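Local coordinates for ferric uptake regulation protein (Vibrio cholerae, PDB 2W57) that probably acts as a metal-dependent transcriptional repressor that binds DNA and regulates iron-uptake genes, at residues H90-D95 against Y128-C133. Residues are numbered along the deposited sequence; the frame is centred on the assembly and turned at random.
Sequences HLVCLD and YLYGKC. With ZN (zinc ion), chain D.
H90 and Y128 sit side by side in a parallel strand pair, their side chains on the same face of the sheet. From H90, CB rests 3.9 Å from CD1 of Y128. With CG anti to the carbonyl carbon (chi1 -49°), the imidazole runs out along the phenol: CG faces CE1 of Y128 and ND1 comes 3.6 Å from that same CE1, the planes 20° apart but slid so far that the rings barely overlap. At the tip, flanked by CD2 and CE1, NE2 of H90 binds the zinc ion at 2.4 Å, and H33, E81 and H88 complete the site; the OH of Y128 is hydrogen-bonded to H71. Next on this face, CB of V92 lies 3.7 Å from CD1 of Y130, whose CB is also met by the L94 methyl CD2. On the opposite face, CD1 of L91 reaches across to CB of L129.

Four backbone bonds form the ladder, from L129 N to H90 O through to L94 N to G131 O. At its far end a disulfide joins SG of C93 to SG of C133 at 2.0 Å, tying the strand's end to the last modelled residue. The D95 carboxylate grips the same residue: C133 N donates to the syn lone pair of OD1 at 2.8 Å, nearly straight at 178°, with a weak second bond to OD2.

In the mixed sheet of this Fur protein's dimer-forming part, strand 89-93 lies between strands 99-102 and 121-132; residues 128-132 pair antiparallel with a strand of the second subunit, carrying the sheet across the interface.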
ATOM      1  N   HIS A  90      -2.694  -1.469  11.498  1.00 33.11           N
ATOM      2  CA  HIS A  90      -1.538  -0.630  11.771  1.00 33.09           C
ATOM      3  C   HIS A  90      -1.869   0.826  11.926  1.00 33.16           C
ATOM      4  O   HIS A  90      -2.628   1.398  11.159  1.00 32.95           O
ATOM      5  CB  HIS A  90      -0.457  -0.817  10.698  1.00 33.18           C
ATOM      6  CG  HIS A  90      -0.131  -2.251  10.409  1.00 32.74           C
ATOM      7  ND1 HIS A  90      -0.917  -3.044   9.596  1.00 32.47           N
ATOM      8  CD2 HIS A  90       0.893  -3.035  10.823  1.00 32.83           C
ATOM      9  CE1 HIS A  90      -0.393  -4.255   9.528  1.00 33.69           C
ATOM     10  NE2 HIS A  90       0.710  -4.275  10.257  1.00 33.35           N
ATOM     11  N   LEU A  91      -1.283   1.409  12.952  1.00 33.99           N
ATOM     12  CA  LEU A  91      -1.351   2.827  13.184  1.00 35.38           C
ATOM     13  C   LEU A  91       0.075   3.310  12.994  1.00 36.25           C
ATOM     14  O   LEU A  91       1.002   2.761  13.576  1.00 36.50           O
ATOM     15  CB  LEU A  91      -1.874   3.079  14.599  1.00 35.29           C
ATOM     16  CG  LEU A  91      -1.922   4.464  15.239  1.00 35.58           C
ATOM     17  CD1 LEU A  91      -2.953   5.346  14.573  1.00 35.91           C
ATOM     18  CD2 LEU A  91      -2.228   4.303  16.727  1.00 35.60           C
ATOM     19  N   VAL A  92       0.263   4.308  12.149  1.00 37.68           N
ATOM     20  CA  VAL A  92       1.600   4.697  11.745  1.00 39.40           C
ATOM     21  C   VAL A  92       1.836   6.162  12.082  1.00 41.36           C
ATOM     22  O   VAL A  92       1.015   7.022  11.729  1.00 41.54           O
ATOM     23  CB  VAL A  92       1.778   4.450  10.239  1.00 39.14           C
ATOM     24  CG1 VAL A  92       3.174   4.806   9.770  1.00 38.43           C
ATOM     25  CG2 VAL A  92       1.451   3.004   9.912  1.00 38.99           C
ATOM     26  N   CYS A  93       2.937   6.441  12.790  1.00 43.84           N
ATOM     27  CA  CYS A  93       3.363   7.819  13.062  1.00 46.23           C
ATOM     28  C   CYS A  93       4.116   8.311  11.851  1.00 47.32           C
ATOM     29  O   CYS A  93       5.033   7.644  11.361  1.00 47.46           O
ATOM     30  CB  CYS A  93       4.280   7.939  14.281  1.00 46.41           C
ATOM     31  SG  CYS A  93       3.607   7.383  15.862  1.00 49.69           S
ATOM     32  N   LEU A  94       3.734   9.500  11.392  1.00 48.82           N
ATOM     33  CA  LEU A  94       4.318  10.102  10.201  1.00 50.07           C
ATOM     34  C   LEU A  94       5.646  10.835  10.470  1.00 50.71           C
ATOM     35  O   LEU A  94       6.213  11.472   9.566  1.00 51.17           O
ATOM     36  CB  LEU A  94       3.290  11.032   9.533  1.00 50.17           C
ATOM     37  CG  LEU A  94       2.116  10.356   8.805  1.00 50.48           C
ATOM     38  CD1 LEU A  94       1.231  11.396   8.101  1.00 50.39           C
ATOM     39  CD2 LEU A  94       2.594   9.274   7.814  1.00 50.37           C
ATOM     40  N   ASP A  95       6.158  10.719  11.693  1.00 51.07           N
ATOM     41  CA  ASP A  95       7.305  11.525  12.115  1.00 51.53           C
ATOM     42  C   ASP A  95       8.315  10.782  12.985  1.00 51.42           C
ATOM     43  O   ASP A  95       9.471  11.205  13.085  1.00 51.78           O
ATOM     44  CB  ASP A  95       6.844  12.826  12.803  1.00 51.69           C
ATOM     45  CG  ASP A  95       5.690  12.610  13.789  1.00 53.11           C
ATOM     46  OD1 ASP A  95       4.951  11.600  13.672  1.00 54.71           O
ATOM     47  OD2 ASP A  95       5.506  13.470  14.685  1.00 54.36           O
ATOM     48  N   TYR A 128      -4.858   0.958   7.522  1.00 30.33           N
ATOM     49  CA  TYR A 128      -3.696   1.754   7.908  1.00 30.66           C
ATOM     50  C   TYR A 128      -4.142   3.124   8.382  1.00 31.02           C
ATOM     51  O   TYR A 128      -4.778   3.867   7.638  1.00 31.26           O
ATOM     52  CB  TYR A 128      -2.713   1.911   6.736  1.00 30.66           C
ATOM     53  CG  TYR A 128      -2.159   0.604   6.241  1.00 30.65           C
ATOM     54  CD1 TYR A 128      -1.147  -0.049   6.933  1.00 31.08           C
ATOM     55  CD2 TYR A 128      -2.669   0.001   5.099  1.00 30.28           C
ATOM     56  CE1 TYR A 128      -0.655  -1.278   6.493  1.00 31.56           C
ATOM     57  CE2 TYR A 128      -2.186  -1.222   4.649  1.00 30.18           C
ATOM     58  CZ  TYR A 128      -1.183  -1.856   5.348  1.00 31.17           C
ATOM     59  OH  TYR A 128      -0.697  -3.068   4.902  1.00 31.73           O
ATOM     60  N   LEU A 129      -3.821   3.450   9.625  1.00 31.23           N
ATOM     61  CA  LEU A 129      -4.116   4.768  10.157  1.00 31.66           C
ATOM     62  C   LEU A 129      -2.814   5.544  10.215  1.00 32.27           C
ATOM     63  O   LEU A 129      -1.815   5.038  10.729  1.00 32.87           O
ATOM     64  CB  LEU A 129      -4.749   4.653  11.549  1.00 31.11           C
ATOM     65  CG  LEU A 129      -5.953   3.718  11.686  1.00 30.79           C
ATOM     66  CD1 LEU A 129      -6.461   3.653  13.125  1.00 29.39           C
ATOM     67  CD2 LEU A 129      -7.080   4.114  10.740  1.00 30.69           C
ATOM     68  N   TYR A 130      -2.798   6.754   9.676  1.00 32.86           N
ATOM     69  CA  TYR A 130      -1.580   7.561   9.725  1.00 34.12           C
ATOM     70  C   TYR A 130      -1.805   8.828  10.548  1.00 35.70           C
ATOM     71  O   TYR A 130      -2.852   9.459  10.434  1.00 35.66           O
ATOM     72  CB  TYR A 130      -1.096   7.914   8.317  1.00 33.21           C
ATOM     73  CG  TYR A 130      -0.947   6.738   7.363  1.00 32.42           C
ATOM     74  CD1 TYR A 130       0.265   6.059   7.255  1.00 32.04           C
ATOM     75  CD2 TYR A 130      -2.005   6.327   6.545  1.00 31.28           C
ATOM     76  CE1 TYR A 130       0.427   5.001   6.374  1.00 30.63           C
ATOM     77  CE2 TYR A 130      -1.853   5.265   5.660  1.00 30.62           C
ATOM     78  CZ  TYR A 130      -0.628   4.607   5.581  1.00 31.42           C
ATOM     79  OH  TYR A 130      -0.449   3.548   4.719  1.00 31.50           O
ATOM     80  N   GLY A 131      -0.830   9.191  11.383  1.00 37.84           N
ATOM     81  CA  GLY A 131      -0.902  10.437  12.159  1.00 40.53           C
ATOM     82  C   GLY A 131       0.419  10.972  12.703  1.00 42.65           C
ATOM     83  O   GLY A 131       1.446  10.280  12.644  1.00 43.02           O
ATOM     84  N   LYS A 132       0.392  12.204  13.232  1.00 44.49           N
ATOM     85  CA  LYS A 132       1.571  12.836  13.864  1.00 46.59           C
ATOM     86  C   LYS A 132       1.742  12.379  15.315  1.00 47.50           C
ATOM     87  O   LYS A 132       0.793  12.428  16.106  1.00 47.99           O
ATOM     88  CB  LYS A 132       1.489  14.380  13.832  1.00 46.94           C
ATOM     89  CG  LYS A 132       1.410  15.036  12.441  1.00 48.72           C
ATOM     90  CD  LYS A 132       2.772  15.090  11.741  1.00 51.83           C
ATOM     91  CE  LYS A 132       2.622  15.211  10.215  1.00 53.22           C
ATOM     92  NZ  LYS A 132       3.900  14.911   9.489  1.00 53.27           N
ATOM     93  N   CYS A 133       2.950  11.937  15.655  1.00 48.45           N
ATOM     94  CA  CYS A 133       3.297  11.603  17.037  1.00 49.28           C
ATOM     95  C   CYS A 133       4.380  12.552  17.539  1.00 49.43           C
ATOM     96  O   CYS A 133       4.450  12.846  18.734  1.00 49.92           O
ATOM     97  CB  CYS A 133       3.782  10.153  17.141  1.00 49.43           C
ATOM     98  SG  CYS A 133       2.547   8.957  16.619  1.00 51.13           S
TER
HETATM   99 ZN    ZN D 202       2.257  -5.689  11.342  1.00 43.51          ZN